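Local coordinates for protein glucanase (Klebsiella pneumoniae, PDB 5GY3) that probably catalyses the endohydrolysis of beta-1,4-glucosidic linkages in cellulose and related beta-glucans, as a family 8 glycosyl hydrolase, at residues D56-D61 and W69-V74; R220-L225 and L271-L276. All blocks are in the same frame, centred on the assembly; numbering follows the deposited sequence.

Interaction 1 of 2, residues D56-D61 and W69-V74; sequences DSTLRD and WRYNPV
Asp56 OD1 takes two N-H groups from Arg60 at the end of helix 45-59, whose last turn sets Thr58 and Leu59 against Tyr71. Arg60 NE reaches Asp56 OD1 at 2.8 Å, nearly in line with the C-O bond, while Arg60 NH2 lies 3.0 Å from the same oxygen and comes from above the carboxylate plane. The grip is side-on, and the oxygen stays close to the guanidinium plane for both bonds. A further bond, from Arg60 NH1 to the carbonyl of Gly65, ties the same side chain to the loop that follows. That loop connects the helix to strand 70-71, which pairs with strand 27-28 in a small antiparallel sheet beside the helices of the (alpha/alpha)6 barrel characteristic of family 8 glycosyl hydrolases. Contact between the two segments is apolar. Thr58 CG2 sits 3.6 Å from Tyr71 CE1 and 3.7 Å from Tyr71 CD1, meeting the ring obliquely. With CG2 anti to the backbone N, the Thr58 methyl faces the tyrosine, and OG1 is left to bond the carbonyl of Trp54 one turn back. Leu59 adds its CD2 methyl, 4.1 Å from Tyr71 CB, at the root of the same side chain. Trp54 also packs edge-to-face with Tyr71, and Leu59 is joined to Tyr68 by a backbone hydrogen bond.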
ATOM      1  N   ASP A  56      -3.630  -1.079  17.724  1.00 14.85           N
ATOM      2  CA  ASP A  56      -2.566  -1.348  18.675  1.00 11.86           C
ATOM      3  C   ASP A  56      -2.992  -2.415  19.676  1.00 17.19           C
ATOM      4  O   ASP A  56      -2.282  -3.406  19.879  1.00 15.83           O
ATOM      5  CB  ASP A  56      -2.160  -0.050  19.373  1.00 14.90           C
ATOM      6  CG  ASP A  56      -0.943  -0.214  20.256  1.00 17.34           C
ATOM      7  OD1 ASP A  56      -0.068  -1.035  19.924  1.00 16.31           O
ATOM      8  OD2 ASP A  56      -0.860   0.487  21.286  1.00 21.94           O
ATOM      9  N   SER A  57      -4.178  -2.260  20.275  1.00 15.18           N
ATOM     10  CA  SER A  57      -4.578  -3.213  21.304  1.00 15.94           C
ATOM     11  C   SER A  57      -4.863  -4.597  20.726  1.00 16.86           C
ATOM     12  O   SER A  57      -4.620  -5.603  21.400  1.00 20.58           O
ATOM     13  CB  SER A  57      -5.794  -2.689  22.072  1.00 18.18           C
ATOM     14  OG  SER A  57      -6.892  -2.511  21.204  1.00 24.55           O
ATOM     15  N   THR A  58      -5.360  -4.680  19.487  1.00 15.32           N
ATOM     16  CA  THR A  58      -5.770  -5.974  18.948  1.00 16.01           C
ATOM     17  C   THR A  58      -4.672  -6.669  18.152  1.00 18.05           C
ATOM     18  O   THR A  58      -4.492  -7.887  18.282  1.00 17.12           O
ATOM     19  CB  THR A  58      -6.999  -5.814  18.047  1.00 18.01           C
ATOM     20  OG1 THR A  58      -7.986  -5.029  18.726  1.00 17.68           O
ATOM     21  CG2 THR A  58      -7.588  -7.191  17.679  1.00 17.10           C
ATOM     22  N   LEU A  59      -3.936  -5.930  17.325  1.00 15.00           N
ATOM     23  CA  LEU A  59      -3.068  -6.555  16.334  1.00 13.99           C
ATOM     24  C   LEU A  59      -1.577  -6.467  16.635  1.00 17.03           C
ATOM     25  O   LEU A  59      -0.788  -7.072  15.900  1.00 13.99           O
ATOM     26  CB  LEU A  59      -3.344  -5.957  14.949  1.00 12.92           C
ATOM     27  CG  LEU A  59      -4.749  -6.187  14.398  1.00 15.69           C
ATOM     28  CD1 LEU A  59      -4.892  -5.539  13.020  1.00 18.07           C
ATOM     29  CD2 LEU A  59      -5.088  -7.684  14.341  1.00 17.25           C
ATOM     30  N   ARG A  60      -1.154  -5.754  17.677  1.00 14.85           N
ATOM     31  CA  ARG A  60       0.280  -5.620  17.915  1.00 14.22           C
ATOM     32  C   ARG A  60       0.925  -6.982  18.150  1.00 22.28           C
ATOM     33  O   ARG A  60       0.448  -7.779  18.963  1.00 17.68           O
ATOM     34  CB  ARG A  60       0.560  -4.709  19.104  1.00 15.97           C
ATOM     35  CG  ARG A  60       2.051  -4.506  19.340  1.00 17.26           C
ATOM     36  CD  ARG A  60       2.623  -3.500  18.357  1.00 14.90           C
ATOM     37  NE  ARG A  60       2.213  -2.149  18.740  1.00 14.20           N
ATOM     38  CZ  ARG A  60       2.897  -1.042  18.464  1.00 15.45           C
ATOM     39  NH1 ARG A  60       4.043  -1.103  17.795  1.00 12.38           N
ATOM     40  NH2 ARG A  60       2.429   0.132  18.870  1.00 14.41           N
ATOM     41  N   ASP A  61       2.010  -7.248  17.420  1.00 16.87           N
ATOM     42  CA  ASP A  61       2.861  -8.408  17.656  1.00 15.09           C
ATOM     43  C   ASP A  61       3.967  -7.984  18.617  1.00 16.72           C
ATOM     44  O   ASP A  61       4.901  -7.280  18.226  1.00 17.19           O
ATOM     45  CB  ASP A  61       3.439  -8.930  16.340  1.00 18.68           C
ATOM     46  CG  ASP A  61       4.270 -10.200  16.513  1.00 18.74           C
ATOM     47  OD1 ASP A  61       4.719 -10.488  17.640  1.00 17.82           O
ATOM     48  OD2 ASP A  61       4.481 -10.912  15.502  1.00 20.12           O
ATOM     49  N   TRP A  69      -1.449  -9.233  10.547  1.00 12.23           N
ATOM     50  CA  TRP A  69      -1.957  -8.469   9.413  1.00 15.04           C
ATOM     51  C   TRP A  69      -3.464  -8.568   9.227  1.00 13.65           C
ATOM     52  O   TRP A  69      -4.042  -7.665   8.627  1.00 13.50           O
ATOM     53  CB  TRP A  69      -1.266  -8.889   8.111  1.00 13.03           C
ATOM     54  CG  TRP A  69      -1.770 -10.185   7.524  1.00 16.22           C
ATOM     55  CD1 TRP A  69      -1.457 -11.447   7.935  1.00 18.56           C
ATOM     56  CD2 TRP A  69      -2.661 -10.335   6.404  1.00 14.28           C
ATOM     57  NE1 TRP A  69      -2.098 -12.379   7.141  1.00 16.64           N
ATOM     58  CE2 TRP A  69      -2.845 -11.720   6.198  1.00 20.00           C
ATOM     59  CE3 TRP A  69      -3.323  -9.432   5.558  1.00 16.73           C
ATOM     60  CZ2 TRP A  69      -3.665 -12.222   5.184  1.00 22.84           C
ATOM     61  CZ3 TRP A  69      -4.136  -9.933   4.551  1.00 23.72           C
ATOM     62  CH2 TRP A  69      -4.295 -11.315   4.372  1.00 23.86           C
ATOM     63  N   ARG A  70      -4.116  -9.618   9.722  1.00 15.14           N
ATOM     64  CA  ARG A  70      -5.510  -9.876   9.386  1.00 16.48           C
ATOM     65  C   ARG A  70      -6.318 -10.228  10.629  1.00 17.11           C
ATOM     66  O   ARG A  70      -5.840 -10.944  11.515  1.00 16.22           O
ATOM     67  CB  ARG A  70      -5.604 -11.013   8.364  1.00 16.87           C
ATOM     68  CG  ARG A  70      -6.989 -11.250   7.777  1.00 18.70           C
ATOM     69  CD  ARG A  70      -6.864 -12.262   6.636  1.00 23.33           C
ATOM     70  NE  ARG A  70      -8.147 -12.733   6.120  1.00 25.72           N
ATOM     71  CZ  ARG A  70      -8.842 -13.726   6.667  1.00 27.82           C
ATOM     72  NH1 ARG A  70      -8.389 -14.329   7.759  1.00 22.99           N
ATOM     73  NH2 ARG A  70      -9.996 -14.107   6.130  1.00 25.96           N
ATOM     74  N   TYR A  71      -7.556  -9.736  10.673  1.00 14.05           N
ATOM     75  CA  TYR A  71      -8.479  -9.985  11.775  1.00 18.25           C
ATOM     76  C   TYR A  71      -9.794 -10.487  11.196  1.00 15.71           C
ATOM     77  O   TYR A  71     -10.467  -9.754  10.463  1.00 16.15           O
ATOM     78  CB  TYR A  71      -8.698  -8.707  12.598  1.00 17.79           C
ATOM     79  CG  TYR A  71      -9.626  -8.879  13.787  1.00 16.30           C
ATOM     80  CD1 TYR A  71      -9.139  -9.304  15.013  1.00 17.20           C
ATOM     81  CD2 TYR A  71     -10.983  -8.601  13.678  1.00 20.33           C
ATOM     82  CE1 TYR A  71      -9.975  -9.448  16.102  1.00 19.42           C
ATOM     83  CE2 TYR A  71     -11.831  -8.743  14.769  1.00 22.21           C
ATOM     84  CZ  TYR A  71     -11.318  -9.168  15.974  1.00 19.79           C
ATOM     85  OH  TYR A  71     -12.153  -9.313  17.060  1.00 25.86           O
ATOM     86  N   ASN A  72     -10.144 -11.742  11.495  1.00 19.60           N
ATOM     87  CA  ASN A  72     -11.386 -12.334  11.001  1.00 21.33           C
ATOM     88  C   ASN A  72     -12.364 -12.494  12.161  1.00 22.34           C
ATOM     89  O   ASN A  72     -12.209 -13.411  12.983  1.00 21.22           O
ATOM     90  CB  ASN A  72     -11.118 -13.686  10.328  1.00 16.05           C
ATOM     91  CG  ASN A  72     -12.370 -14.292   9.704  1.00 22.57           C
ATOM     92  OD1 ASN A  72     -13.463 -13.730   9.798  1.00 23.48           O
ATOM     93  ND2 ASN A  72     -12.210 -15.435   9.045  1.00 20.17           N
ATOM     94  N   PRO A  73     -13.394 -11.644  12.265  1.00 21.76           N
ATOM     95  CA  PRO A  73     -14.239 -11.650  13.473  1.00 23.13           C
ATOM     96  C   PRO A  73     -15.115 -12.887  13.617  1.00 27.31           C
ATOM     97  O   PRO A  73     -15.594 -13.154  14.725  1.00 31.15           O
ATOM     98  CB  PRO A  73     -15.088 -10.382  13.310  1.00 24.22           C
ATOM     99  CG  PRO A  73     -15.161 -10.174  11.833  1.00 24.78           C
ATOM    100  CD  PRO A  73     -13.831 -10.627  11.286  1.00 24.00           C
ATOM    101  N   VAL A  74     -15.346 -13.649  12.544  1.00 24.34           N
ATOM    102  CA  VAL A  74     -16.154 -14.862  12.655  1.00 27.89           C
ATOM    103  C   VAL A  74     -15.310 -16.104  12.892  1.00 29.82           C
ATOM    104  O   VAL A  74     -15.868 -17.185  13.147  1.00 28.70           O
ATOM    105  CB  VAL A  74     -17.020 -15.082  11.399  1.00 28.28           C
ATOM    106  CG1 VAL A  74     -17.729 -13.800  11.017  1.00 32.05           C
ATOM    107  CG2 VAL A  74     -16.176 -15.613  10.245  1.00 33.71           C
TER

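Interaction 2 of 2, residues R220-L225 and L271-L276; sequences RIPLYL and LAVRDL
Two helices of the alpha-helical barrel, 220-228 and 268-278, pack here through a small apolar interface, their short segments 9.3 Å apart at closest approach and with their N-to-C directions 43° apart. Val273 occupies the middle, its CA 6.1 Å from the CA of Leu223. The CG1 methyl of Val273, anti to its own backbone N at 172°, meets Pro222 CG at 4.0 Å, with the two side chains crossing at about a right angle. The other branch, Val273 CG2, lies 4.5 Å from Leu223 CB, so the valine straddles two consecutive residues of the facing helix. One turn further along, Leu276 CD2 touches Leu223 CD1 at 3.7 Å, methyl against methyl. No hydrogen bond passes between the segments. The charged groups of helix 268-278 are paired away from this interface: Arg274 NH2 forms a salt bridge with Asp275 OD1 at 2.9 Å and a second with Glu280, and Asp275 OD2 pairs with Arg247. Helix 293-307 packs against both helices, with Ala305 on Leu223 and Val302 on Val273 and Leu276, while Trp238 of helix 236-243 lies against Pro222.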
ATOM      1  N   ARG A 220      -1.387  -0.246  -7.133  1.00  6.17           N
ATOM      2  CA  ARG A 220      -0.989   0.786  -6.181  1.00  7.38           C
ATOM      3  C   ARG A 220       0.381   1.383  -6.491  1.00  6.08           C
ATOM      4  O   ARG A 220       0.703   2.452  -5.960  1.00  5.23           O
ATOM      5  CB  ARG A 220      -0.998   0.225  -4.754  1.00  8.24           C
ATOM      6  CG  ARG A 220      -2.401  -0.013  -4.251  1.00 11.54           C
ATOM      7  CD  ARG A 220      -2.419  -0.346  -2.771  1.00 15.92           C
ATOM      8  NE  ARG A 220      -1.531  -1.466  -2.469  1.00 19.42           N
ATOM      9  CZ  ARG A 220      -1.927  -2.727  -2.335  1.00 17.45           C
ATOM     10  NH1 ARG A 220      -3.211  -3.029  -2.479  1.00 22.11           N
ATOM     11  NH2 ARG A 220      -1.038  -3.681  -2.051  1.00 13.43           N
ATOM     12  N   ILE A 221       1.190   0.716  -7.322  1.00  4.81           N
ATOM     13  CA  ILE A 221       2.537   1.216  -7.608  1.00  4.91           C
ATOM     14  C   ILE A 221       2.501   2.597  -8.253  1.00  8.89           C
ATOM     15  O   ILE A 221       3.209   3.502  -7.775  1.00  5.15           O
ATOM     16  CB  ILE A 221       3.312   0.177  -8.444  1.00  5.84           C
ATOM     17  CG1 ILE A 221       3.480  -1.119  -7.642  1.00  6.97           C
ATOM     18  CG2 ILE A 221       4.678   0.722  -8.937  1.00  5.68           C
ATOM     19  CD1 ILE A 221       3.996  -2.330  -8.470  1.00  6.04           C
ATOM     20  N   PRO A 222       1.728   2.842  -9.317  1.00  6.67           N
ATOM     21  CA  PRO A 222       1.688   4.204  -9.868  1.00  7.95           C
ATOM     22  C   PRO A 222       1.079   5.208  -8.911  1.00  5.13           C
ATOM     23  O   PRO A 222       1.444   6.392  -8.947  1.00  6.53           O
ATOM     24  CB  PRO A 222       0.852   4.049 -11.146  1.00  6.98           C
ATOM     25  CG  PRO A 222       0.072   2.774 -10.945  1.00  5.79           C
ATOM     26  CD  PRO A 222       0.985   1.885 -10.161  1.00  5.40           C
ATOM     27  N   LEU A 223       0.157   4.775  -8.053  1.00  5.76           N
ATOM     28  CA  LEU A 223      -0.307   5.644  -6.981  1.00  5.73           C
ATOM     29  C   LEU A 223       0.855   6.086  -6.102  1.00  7.59           C
ATOM     30  O   LEU A 223       1.054   7.283  -5.879  1.00  8.40           O
ATOM     31  CB  LEU A 223      -1.372   4.931  -6.149  1.00  7.32           C
ATOM     32  CG  LEU A 223      -1.733   5.556  -4.797  1.00  7.05           C
ATOM     33  CD1 LEU A 223      -2.370   6.948  -4.954  1.00  9.47           C
ATOM     34  CD2 LEU A 223      -2.681   4.623  -4.061  1.00  8.40           C
ATOM     35  N   TYR A 224       1.652   5.134  -5.600  1.00  6.16           N
ATOM     36  CA  TYR A 224       2.735   5.534  -4.700  1.00  5.93           C
ATOM     37  C   TYR A 224       3.824   6.308  -5.438  1.00  9.90           C
ATOM     38  O   TYR A 224       4.412   7.243  -4.874  1.00  9.25           O
ATOM     39  CB  TYR A 224       3.326   4.309  -4.004  1.00  5.59           C
ATOM     40  CG  TYR A 224       2.386   3.603  -3.062  1.00  6.85           C
ATOM     41  CD1 TYR A 224       1.508   4.308  -2.245  1.00  7.33           C
ATOM     42  CD2 TYR A 224       2.385   2.210  -2.982  1.00  7.45           C
ATOM     43  CE1 TYR A 224       0.649   3.632  -1.365  1.00  8.30           C
ATOM     44  CE2 TYR A 224       1.538   1.540  -2.123  1.00  7.67           C
ATOM     45  CZ  TYR A 224       0.670   2.249  -1.317  1.00  9.46           C
ATOM     46  OH  TYR A 224      -0.161   1.553  -0.457  1.00  8.12           O
ATOM     47  N   LEU A 225       4.088   5.960  -6.701  1.00  5.88           N
ATOM     48  CA  LEU A 225       5.064   6.709  -7.490  1.00  8.06           C
ATOM     49  C   LEU A 225       4.617   8.148  -7.699  1.00  8.77           C
ATOM     50  O   LEU A 225       5.403   9.089  -7.532  1.00 10.43           O
ATOM     51  CB  LEU A 225       5.276   6.038  -8.848  1.00  7.04           C
ATOM     52  CG  LEU A 225       6.076   4.737  -8.892  1.00  6.18           C
ATOM     53  CD1 LEU A 225       6.016   4.148 -10.306  1.00  6.48           C
ATOM     54  CD2 LEU A 225       7.525   4.965  -8.452  1.00  9.48           C
ATOM     55  N   LEU A 271     -10.123   3.267 -11.584  1.00  9.83           N
ATOM     56  CA  LEU A 271     -10.138   4.324 -12.582  1.00 10.09           C
ATOM     57  C   LEU A 271      -9.528   5.610 -12.035  1.00  9.92           C
ATOM     58  O   LEU A 271      -8.873   6.348 -12.779  1.00 10.47           O
ATOM     59  CB  LEU A 271     -11.574   4.553 -13.056  1.00 12.34           C
ATOM     60  CG  LEU A 271     -11.816   5.615 -14.122  1.00 14.46           C
ATOM     61  CD1 LEU A 271     -10.957   5.328 -15.334  1.00 13.23           C
ATOM     62  CD2 LEU A 271     -13.305   5.654 -14.497  1.00 13.92           C
ATOM     63  N   ALA A 272      -9.711   5.878 -10.738  1.00  8.25           N
ATOM     64  CA  ALA A 272      -9.083   7.044 -10.122  1.00 11.18           C
ATOM     65  C   ALA A 272      -7.561   6.946 -10.166  1.00 10.05           C
ATOM     66  O   ALA A 272      -6.875   7.945 -10.405  1.00 10.12           O
ATOM     67  CB  ALA A 272      -9.578   7.207  -8.685  1.00 10.08           C
ATOM     68  N   VAL A 273      -7.007   5.750  -9.967  1.00  9.09           N
ATOM     69  CA  VAL A 273      -5.558   5.598 -10.117  1.00  7.57           C
ATOM     70  C   VAL A 273      -5.134   5.840 -11.562  1.00 10.52           C
ATOM     71  O   VAL A 273      -4.088   6.448 -11.823  1.00 10.44           O
ATOM     72  CB  VAL A 273      -5.104   4.210  -9.622  1.00  8.89           C
ATOM     73  CG1 VAL A 273      -3.623   3.964  -9.968  1.00  8.40           C
ATOM     74  CG2 VAL A 273      -5.319   4.098  -8.123  1.00  9.84           C
ATOM     75  N   ARG A 274      -5.921   5.354 -12.526  1.00 10.75           N
ATOM     76  CA  ARG A 274      -5.616   5.624 -13.929  1.00 10.87           C
ATOM     77  C   ARG A 274      -5.583   7.127 -14.197  1.00 10.95           C
ATOM     78  O   ARG A 274      -4.651   7.629 -14.836  1.00 11.46           O
ATOM     79  CB  ARG A 274      -6.632   4.918 -14.834  1.00  8.78           C
ATOM     80  CG  ARG A 274      -6.445   5.151 -16.337  1.00 13.85           C
ATOM     81  CD  ARG A 274      -7.252   6.349 -16.781  1.00 17.36           C
ATOM     82  NE  ARG A 274      -7.190   6.573 -18.219  1.00 16.18           N
ATOM     83  CZ  ARG A 274      -7.420   7.756 -18.770  1.00 20.00           C
ATOM     84  NH1 ARG A 274      -7.358   7.905 -20.090  1.00 20.54           N
ATOM     85  NH2 ARG A 274      -7.696   8.790 -17.987  1.00 16.69           N
ATOM     86  N   ASP A 275      -6.598   7.860 -13.714  1.00 13.59           N
ATOM     87  CA  ASP A 275      -6.648   9.306 -13.928  1.00 13.88           C
ATOM     88  C   ASP A 275      -5.453   9.994 -13.282  1.00 15.20           C
ATOM     89  O   ASP A 275      -4.845  10.895 -13.877  1.00 13.25           O
ATOM     90  CB  ASP A 275      -7.943   9.898 -13.364  1.00 16.13           C
ATOM     91  CG  ASP A 275      -9.172   9.595 -14.219  1.00 16.49           C
ATOM     92  OD1 ASP A 275      -9.025   9.186 -15.387  1.00 16.36           O
ATOM     93  OD2 ASP A 275     -10.295   9.780 -13.704  1.00 17.27           O
ATOM     94  N   LEU A 276      -5.103   9.575 -12.063  1.00 15.58           N
ATOM     95  CA  LEU A 276      -3.922  10.125 -11.405  1.00 15.25           C
ATOM     96  C   LEU A 276      -2.667   9.860 -12.226  1.00 12.36           C
ATOM     97  O   LEU A 276      -1.827  10.754 -12.402  1.00 13.70           O
ATOM     98  CB  LEU A 276      -3.782   9.543  -9.994  1.00 12.26           C
ATOM     99  CG  LEU A 276      -2.577  10.017  -9.168  1.00 12.92           C
ATOM    100  CD1 LEU A 276      -2.653  11.525  -8.887  1.00 13.81           C
ATOM    101  CD2 LEU A 276      -2.475   9.240  -7.870  1.00 13.72           C
TER

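Interactions 1 and 2 lie on opposite sides of the chain's centre, about 28 Å apart between centres, and share no helix or strand. Interaction 2 is a buried contact between two helices distant in sequence, made by aliphatic side chains. Interaction 1 is more peripheral and only partly buried: it closes a short connection from a helix end to a two-stranded sheet, and a tyrosine side chain receives a threonine methyl on its ring and a leucine methyl at its CB. Neither has a hydrogen bond across its segments. Their salt bridges lie within single segments, joining Asp56 and Arg60 four residues apart at the helix end in 56-61, and consecutive residues in 271-276.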